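PDB 2ECE: selenium-binding protein from Sulfolobus tokodaii, which has a seven-bladed beta-propeller fold and may bind selenium, though its precise function remains unknown. Local coordinates for residues V30-T35 with F44-D49; L73-W78 with R443-R448. One frame throughout, in Å; residues are numbered along the deposited sequence.

Interaction 1: residues V30-T35 with F44-D49; sequences VACLYT and FIAVVD
C32 sits over one face of the F44 ring, its CB 3.5 Å from the ring centroid and 19° off the normal, which meets the geometry of a CH-pi contact. That carbon is displaced toward the CZ rim, while SG lies more obliquely and also packs 3.9 Å from CB of A46. F44 reaches its partner because CG stands between its own backbone N and carbonyl carbon (chi1 60°), swinging the ring across to the neighbouring strand. Just past the strand, Y34 approaches the same ring obliquely: its CE2 comes to 3.5 Å from CE2 of F44, with the planes at 43°. Farther along this layer, CG2 of V30 meets CG2 of V48 at 4.2 Å, and M418 of strand 417-423 touches both valines. On the other sheet face, I45 lays CD1 3.9 Å from CA of A31, a non-hydrogen-bonded pair. The hydrogen-bonded pairs V30/A46 and C32/F44 supply four backbone bonds; N of A46 to O of V30 measures 2.8 Å. This is an antiparallel hairpin in a propeller blade. Its chemistry is divided: buried peptide groups pair in the ladder, while sulfur, aromatic and aliphatic groups meet by dispersion, C32 serving as an apolar packing group.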
ATOM      1  N   VAL A  30      -4.323   9.641   7.292  1.00 18.12           N
ATOM      2  CA  VAL A  30      -3.045   9.510   6.607  1.00 17.91           C
ATOM      3  C   VAL A  30      -1.891   9.176   7.540  1.00 18.16           C
ATOM      4  O   VAL A  30      -1.669   9.852   8.547  1.00 17.12           O
ATOM      5  CB  VAL A  30      -2.713  10.812   5.844  1.00 18.44           C
ATOM      6  CG1 VAL A  30      -1.471  10.622   4.978  1.00 17.79           C
ATOM      7  CG2 VAL A  30      -3.915  11.226   4.988  1.00 18.77           C
ATOM      8  N   ALA A  31      -1.153   8.126   7.196  1.00 17.43           N
ATOM      9  CA  ALA A  31      -0.007   7.728   7.999  1.00 18.81           C
ATOM     10  C   ALA A  31       1.113   8.719   7.692  1.00 17.78           C
ATOM     11  O   ALA A  31       1.556   8.825   6.545  1.00 18.75           O
ATOM     12  CB  ALA A  31       0.423   6.316   7.631  1.00 17.15           C
ATOM     13  N   CYS A  32       1.553   9.453   8.710  1.00 18.67           N
ATOM     14  CA  CYS A  32       2.618  10.445   8.539  1.00 19.23           C
ATOM     15  C   CYS A  32       3.831  10.135   9.410  1.00 21.26           C
ATOM     16  O   CYS A  32       3.693   9.592  10.500  1.00 21.18           O
ATOM     17  CB  CYS A  32       2.089  11.841   8.874  1.00 19.53           C
ATOM     18  SG  CYS A  32       0.822  12.409   7.717  1.00 19.91           S
ATOM     19  N   LEU A  33       5.019  10.505   8.940  1.00 22.27           N
ATOM     20  CA  LEU A  33       6.226  10.207   9.691  1.00 22.95           C
ATOM     21  C   LEU A  33       7.304  11.292   9.683  1.00 24.79           C
ATOM     22  O   LEU A  33       7.412  12.082   8.745  1.00 24.85           O
ATOM     23  CB  LEU A  33       6.844   8.911   9.163  1.00 21.48           C
ATOM     24  CG  LEU A  33       7.191   8.935   7.663  1.00 22.03           C
ATOM     25  CD1 LEU A  33       8.343   7.986   7.389  1.00 21.07           C
ATOM     26  CD2 LEU A  33       5.964   8.553   6.838  1.00 21.91           C
ATOM     27  N   TYR A  34       8.095  11.311  10.751  1.00 24.82           N
ATOM     28  CA  TYR A  34       9.221  12.228  10.886  1.00 25.16           C
ATOM     29  C   TYR A  34      10.475  11.355  10.825  1.00 26.31           C
ATOM     30  O   TYR A  34      11.603  11.853  10.782  1.00 27.46           O
ATOM     31  CB  TYR A  34       9.155  12.977  12.219  1.00 23.44           C
ATOM     32  CG  TYR A  34       8.240  14.184  12.189  1.00 24.08           C
ATOM     33  CD1 TYR A  34       8.535  15.287  11.383  1.00 23.99           C
ATOM     34  CD2 TYR A  34       7.078  14.227  12.959  1.00 23.45           C
ATOM     35  CE1 TYR A  34       7.693  16.400  11.346  1.00 23.19           C
ATOM     36  CE2 TYR A  34       6.232  15.336  12.928  1.00 23.07           C
ATOM     37  CZ  TYR A  34       6.546  16.413  12.122  1.00 23.09           C
ATOM     38  OH  TYR A  34       5.724  17.511  12.094  1.00 25.18           O
ATOM     39  N   THR A  35      10.260  10.041  10.820  1.00 26.10           N
ATOM     40  CA  THR A  35      11.353   9.081  10.746  1.00 25.78           C
ATOM     41  C   THR A  35      12.102   9.313   9.435  1.00 26.82           C
ATOM     42  O   THR A  35      11.507   9.275   8.357  1.00 27.40           O
ATOM     43  CB  THR A  35      10.827   7.625  10.771  1.00 25.46           C
ATOM     44  OG1 THR A  35      10.047   7.411  11.951  1.00 23.83           O
ATOM     45  CG2 THR A  35      11.982   6.648  10.772  1.00 26.54           C
ATOM     46  N   PHE A  44       2.757  10.094  13.260  1.00 18.96           N
ATOM     47  CA  PHE A  44       1.371  10.338  13.645  1.00 18.98           C
ATOM     48  C   PHE A  44       0.389  10.025  12.528  1.00 19.03           C
ATOM     49  O   PHE A  44       0.767   9.888  11.366  1.00 19.47           O
ATOM     50  CB  PHE A  44       1.192  11.811  14.042  1.00 18.70           C
ATOM     51  CG  PHE A  44       1.530  12.783  12.933  1.00 19.72           C
ATOM     52  CD1 PHE A  44       0.527  13.310  12.114  1.00 20.12           C
ATOM     53  CD2 PHE A  44       2.853  13.170  12.705  1.00 17.77           C
ATOM     54  CE1 PHE A  44       0.835  14.212  11.089  1.00 20.34           C
ATOM     55  CE2 PHE A  44       3.172  14.067  11.685  1.00 20.24           C
ATOM     56  CZ  PHE A  44       2.156  14.594  10.871  1.00 19.84           C
ATOM     57  N   ILE A  45      -0.879   9.916  12.902  1.00 20.92           N
ATOM     58  CA  ILE A  45      -1.947   9.675  11.940  1.00 21.06           C
ATOM     59  C   ILE A  45      -2.632  11.022  11.787  1.00 21.80           C
ATOM     60  O   ILE A  45      -3.078  11.618  12.772  1.00 22.33           O
ATOM     61  CB  ILE A  45      -2.988   8.658  12.457  1.00 20.73           C
ATOM     62  CG1 ILE A  45      -2.413   7.239  12.400  1.00 18.18           C
ATOM     63  CG2 ILE A  45      -4.270   8.755  11.613  1.00 20.11           C
ATOM     64  CD1 ILE A  45      -2.255   6.691  10.987  1.00 18.10           C
ATOM     65  N   ALA A  46      -2.700  11.516  10.560  1.00 21.50           N
ATOM     66  CA  ALA A  46      -3.342  12.799  10.329  1.00 21.23           C
ATOM     67  C   ALA A  46      -4.771  12.579   9.874  1.00 22.40           C
ATOM     68  O   ALA A  46      -5.048  11.656   9.103  1.00 21.70           O
ATOM     69  CB  ALA A  46      -2.577  13.583   9.279  1.00 22.62           C
ATOM     70  N   VAL A  47      -5.677  13.417  10.370  1.00 22.78           N
ATOM     71  CA  VAL A  47      -7.077  13.331   9.987  1.00 22.25           C
ATOM     72  C   VAL A  47      -7.340  14.499   9.046  1.00 21.86           C
ATOM     73  O   VAL A  47      -7.302  15.655   9.459  1.00 23.79           O
ATOM     74  CB  VAL A  47      -8.012  13.443  11.209  1.00 21.09           C
ATOM     75  CG1 VAL A  47      -9.458  13.303  10.764  1.00 20.83           C
ATOM     76  CG2 VAL A  47      -7.668  12.362  12.229  1.00 19.43           C
ATOM     77  N   VAL A  48      -7.592  14.188   7.779  1.00 22.06           N
ATOM     78  CA  VAL A  48      -7.844  15.203   6.766  1.00 22.44           C
ATOM     79  C   VAL A  48      -9.315  15.268   6.358  1.00 24.11           C
ATOM     80  O   VAL A  48      -9.923  14.242   6.018  1.00 22.22           O
ATOM     81  CB  VAL A  48      -6.990  14.945   5.502  1.00 22.42           C
ATOM     82  CG1 VAL A  48      -7.305  15.980   4.437  1.00 23.48           C
ATOM     83  CG2 VAL A  48      -5.509  14.998   5.858  1.00 22.53           C
ATOM     84  N   ASP A  49      -9.874  16.480   6.412  1.00 23.68           N
ATOM     85  CA  ASP A  49     -11.266  16.712   6.036  1.00 25.02           C
ATOM     86  C   ASP A  49     -11.255  16.698   4.523  1.00 24.51           C
ATOM     87  O   ASP A  49     -10.613  17.527   3.866  1.00 24.82           O
ATOM     88  CB  ASP A  49     -11.774  18.072   6.529  1.00 26.01           C
ATOM     89  CG  ASP A  49     -13.285  18.209   6.393  1.00 28.11           C
ATOM     90  OD1 ASP A  49     -13.849  17.677   5.407  1.00 24.04           O
ATOM     91  OD2 ASP A  49     -13.907  18.850   7.272  1.00 29.85           O
TER

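Interaction 2: residues L73-W78 with R443-R448; sequences LHHFGW and RSHQVR
F76 is gripped through both backbone polar atoms by side chains of 443-448. Its N donates to OE1 of Q446 at 2.8 Å, in the carbonyl plane of the amide, and its O accepts from NE of R448 at 2.8 Å, within the guanidinium plane. The bend of R448 at chi2 (74°) accompanies a second contact: CD rides over the centre of the F76 ring, 4.0 Å from the centroid, a CH-pi arrangement. N of Q446 adds a longer bond to O of H74, 3.2 Å. The amide of Q446 also lies over one face of the H75 ring. H445 lies face to face with H74, planes at 28°, though the rings are modelled too close for their spacing to be trusted, and meets H75 rim to rim. In the next shell, E255 takes the NE2 hydrogen bond of H75, while D453 forms a salt bridge with NH1 of R448 and S455 bonds NH2. With an alanine in place of R448, the carbonyl of F76 would probably lose its side-chain donor, D453 its charged mate, and one face of the F76 ring its aliphatic cover. The contact lies at a seam between propeller blades: G77 pairs with I99 of strand 97-101, H445 and Q446 bond to A31 of strand 27-33, and the F76 ring packs against both strands.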
ATOM      1  N   LEU A  73       5.831   4.913  10.396  1.00 20.33           N
ATOM      2  CA  LEU A  73       4.481   4.555   9.970  1.00 19.34           C
ATOM      3  C   LEU A  73       4.569   4.351   8.477  1.00 18.71           C
ATOM      4  O   LEU A  73       5.448   4.931   7.814  1.00 16.97           O
ATOM      5  CB  LEU A  73       3.473   5.664  10.286  1.00 18.80           C
ATOM      6  CG  LEU A  73       3.117   5.867  11.765  1.00 21.19           C
ATOM      7  CD1 LEU A  73       1.784   6.586  11.880  1.00 19.40           C
ATOM      8  CD2 LEU A  73       3.024   4.519  12.466  1.00 20.66           C
ATOM      9  N   HIS A  74       3.760   3.432   7.967  1.00 18.64           N
ATOM     10  CA  HIS A  74       3.787   3.170   6.531  1.00 18.62           C
ATOM     11  C   HIS A  74       2.381   2.790   6.015  1.00 17.28           C
ATOM     12  O   HIS A  74       1.585   3.639   5.626  1.00 16.70           O
ATOM     13  CB  HIS A  74       4.746   2.015   6.399  1.00 16.84           C
ATOM     14  CG  HIS A  74       5.217   1.715   5.015  1.00 17.85           C
ATOM     15  ND1 HIS A  74       6.332   2.314   4.470  1.00 16.34           N
ATOM     16  CD2 HIS A  74       4.818   0.780   4.122  1.00 16.92           C
ATOM     17  CE1 HIS A  74       6.602   1.758   3.302  1.00 16.68           C
ATOM     18  NE2 HIS A  74       5.697   0.825   3.066  1.00 18.62           N
ATOM     19  N   HIS A  75       2.016   1.552   6.306  1.00 16.69           N
ATOM     20  CA  HIS A  75       0.732   1.000   5.869  1.00 17.39           C
ATOM     21  C   HIS A  75      -0.084   0.727   7.127  1.00 18.08           C
ATOM     22  O   HIS A  75       0.481   0.488   8.194  1.00 17.19           O
ATOM     23  CB  HIS A  75       0.917  -0.331   5.095  1.00 16.65           C
ATOM     24  CG  HIS A  75       1.225  -0.166   3.633  1.00 22.82           C
ATOM     25  ND1 HIS A  75       1.727   1.003   3.100  1.00 22.51           N
ATOM     26  CD2 HIS A  75       1.124  -1.037   2.597  1.00 21.71           C
ATOM     27  CE1 HIS A  75       1.918   0.847   1.801  1.00 22.42           C
ATOM     28  NE2 HIS A  75       1.561  -0.382   1.471  1.00 22.54           N
ATOM     29  N   PHE A  76      -1.405   0.804   7.012  1.00 17.00           N
ATOM     30  CA  PHE A  76      -2.291   0.512   8.138  1.00 18.69           C
ATOM     31  C   PHE A  76      -3.671   0.113   7.623  1.00 18.88           C
ATOM     32  O   PHE A  76      -3.962   0.254   6.438  1.00 20.45           O
ATOM     33  CB  PHE A  76      -2.398   1.697   9.124  1.00 16.11           C
ATOM     34  CG  PHE A  76      -3.075   2.925   8.568  1.00 16.10           C
ATOM     35  CD1 PHE A  76      -2.417   3.753   7.666  1.00 15.53           C
ATOM     36  CD2 PHE A  76      -4.367   3.263   8.970  1.00 15.53           C
ATOM     37  CE1 PHE A  76      -3.033   4.906   7.167  1.00 15.13           C
ATOM     38  CE2 PHE A  76      -5.000   4.416   8.478  1.00 14.89           C
ATOM     39  CZ  PHE A  76      -4.328   5.237   7.574  1.00 16.76           C
ATOM     40  N   GLY A  77      -4.519  -0.395   8.505  1.00 19.02           N
ATOM     41  CA  GLY A  77      -5.839  -0.808   8.066  1.00 17.74           C
ATOM     42  C   GLY A  77      -6.858  -0.854   9.181  1.00 18.13           C
ATOM     43  O   GLY A  77      -6.561  -0.492  10.315  1.00 17.82           O
ATOM     44  N   TRP A  78      -8.067  -1.295   8.851  1.00 18.28           N
ATOM     45  CA  TRP A  78      -9.147  -1.392   9.829  1.00 17.99           C
ATOM     46  C   TRP A  78      -9.183  -2.735  10.532  1.00 17.96           C
ATOM     47  O   TRP A  78      -8.701  -3.734  10.002  1.00 17.11           O
ATOM     48  CB  TRP A  78     -10.498  -1.181   9.146  1.00 18.17           C
ATOM     49  CG  TRP A  78     -10.651   0.151   8.497  1.00 18.26           C
ATOM     50  CD1 TRP A  78     -10.457   0.452   7.182  1.00 16.43           C
ATOM     51  CD2 TRP A  78     -11.088   1.355   9.129  1.00 18.72           C
ATOM     52  NE1 TRP A  78     -10.758   1.771   6.953  1.00 19.51           N
ATOM     53  CE2 TRP A  78     -11.149   2.350   8.131  1.00 19.48           C
ATOM     54  CE3 TRP A  78     -11.438   1.690  10.445  1.00 20.57           C
ATOM     55  CZ2 TRP A  78     -11.548   3.664   8.406  1.00 17.66           C
ATOM     56  CZ3 TRP A  78     -11.838   3.000  10.718  1.00 20.55           C
ATOM     57  CH2 TRP A  78     -11.888   3.967   9.700  1.00 18.75           C
ATOM     58  N   ARG A 443       6.430  13.447   6.528  1.00 21.18           N
ATOM     59  CA  ARG A 443       6.229  12.780   5.245  1.00 21.38           C
ATOM     60  C   ARG A 443       4.934  11.970   5.312  1.00 21.00           C
ATOM     61  O   ARG A 443       4.554  11.500   6.384  1.00 21.44           O
ATOM     62  CB  ARG A 443       7.421  11.867   4.929  1.00 21.65           C
ATOM     63  CG  ARG A 443       8.740  12.631   4.830  1.00 23.11           C
ATOM     64  CD  ARG A 443       9.934  11.725   4.566  1.00 23.96           C
ATOM     65  NE  ARG A 443      11.175  12.494   4.549  1.00 23.58           N
ATOM     66  CZ  ARG A 443      12.388  11.964   4.431  1.00 24.17           C
ATOM     67  NH1 ARG A 443      12.534  10.654   4.311  1.00 22.62           N
ATOM     68  NH2 ARG A 443      13.458  12.747   4.443  1.00 25.84           N
ATOM     69  N   SER A 444       4.266  11.801   4.173  1.00 19.68           N
ATOM     70  CA  SER A 444       2.996  11.076   4.144  1.00 19.47           C
ATOM     71  C   SER A 444       3.051   9.742   3.405  1.00 17.15           C
ATOM     72  O   SER A 444       3.758   9.600   2.407  1.00 16.37           O
ATOM     73  CB  SER A 444       1.914  11.969   3.531  1.00 18.98           C
ATOM     74  OG  SER A 444       2.342  12.507   2.286  1.00 19.28           O
ATOM     75  N   HIS A 445       2.306   8.759   3.909  1.00 17.83           N
ATOM     76  CA  HIS A 445       2.287   7.448   3.276  1.00 17.14           C
ATOM     77  C   HIS A 445       0.865   6.960   2.957  1.00 17.50           C
ATOM     78  O   HIS A 445       0.118   7.628   2.235  1.00 18.71           O
ATOM     79  CB  HIS A 445       3.023   6.416   4.145  1.00 16.12           C
ATOM     80  CG  HIS A 445       3.624   5.293   3.357  1.00 17.79           C
ATOM     81  ND1 HIS A 445       4.915   5.334   2.873  1.00 19.06           N
ATOM     82  CD2 HIS A 445       3.086   4.141   2.891  1.00 17.18           C
ATOM     83  CE1 HIS A 445       5.146   4.260   2.141  1.00 18.38           C
ATOM     84  NE2 HIS A 445       4.052   3.519   2.134  1.00 19.64           N
ATOM     85  N   GLN A 446       0.474   5.813   3.497  1.00 17.26           N
ATOM     86  CA  GLN A 446      -0.849   5.279   3.166  1.00 17.76           C
ATOM     87  C   GLN A 446      -2.039   6.110   3.615  1.00 16.63           C
ATOM     88  O   GLN A 446      -2.021   6.746   4.666  1.00 14.92           O
ATOM     89  CB  GLN A 446      -1.007   3.851   3.685  1.00 17.37           C
ATOM     90  CG  GLN A 446      -2.252   3.159   3.120  1.00 20.70           C
ATOM     91  CD  GLN A 446      -2.166   1.657   3.206  1.00 21.76           C
ATOM     92  OE1 GLN A 446      -1.920   1.097   4.280  1.00 20.17           O
ATOM     93  NE2 GLN A 446      -2.372   0.989   2.078  1.00 20.56           N
ATOM     94  N   VAL A 447      -3.078   6.091   2.791  1.00 16.46           N
ATOM     95  CA  VAL A 447      -4.303   6.826   3.063  1.00 18.19           C
ATOM     96  C   VAL A 447      -5.471   5.855   3.196  1.00 17.40           C
ATOM     97  O   VAL A 447      -5.614   4.940   2.390  1.00 18.11           O
ATOM     98  CB  VAL A 447      -4.605   7.822   1.909  1.00 18.15           C
ATOM     99  CG1 VAL A 447      -5.967   8.472   2.103  1.00 16.83           C
ATOM    100  CG2 VAL A 447      -3.523   8.889   1.856  1.00 17.58           C
ATOM    101  N   ARG A 448      -6.291   6.043   4.226  1.00 19.07           N
ATOM    102  CA  ARG A 448      -7.474   5.211   4.418  1.00 18.72           C
ATOM    103  C   ARG A 448      -8.664   6.156   4.506  1.00 19.14           C
ATOM    104  O   ARG A 448      -8.706   7.035   5.368  1.00 18.57           O
ATOM    105  CB  ARG A 448      -7.383   4.362   5.698  1.00 19.76           C
ATOM    106  CG  ARG A 448      -7.148   2.865   5.427  1.00 20.38           C
ATOM    107  CD  ARG A 448      -5.707   2.593   4.989  1.00 24.06           C
ATOM    108  NE  ARG A 448      -5.509   1.271   4.388  1.00 24.97           N
ATOM    109  CZ  ARG A 448      -5.844   0.954   3.140  1.00 26.94           C
ATOM    110  NH1 ARG A 448      -6.400   1.862   2.347  1.00 26.03           N
ATOM    111  NH2 ARG A 448      -5.613  -0.267   2.681  1.00 27.72           N
TER

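From the N terminus, interaction 1 closes first, a short hairpin loop between strands 27-33 and 44-49. The chain then runs through strand 60-65, one edge of this sheet, and continues to 73-78, which leads into the next blade. Interaction 2 opens there and closes 365 residues later, after the other blades have been laid down, so the two are in series and neither crosses the other. They meet in one sheet: strand 443-449 lies beside 27-33 on the side away from 44-49, with N of R443 2.8 Å from O of L33, a probable hydrogen bond. Propeller ring closure is thus completed by a C-terminal strand joining an N-terminal blade, and interaction 2 ties that strand to the following blade.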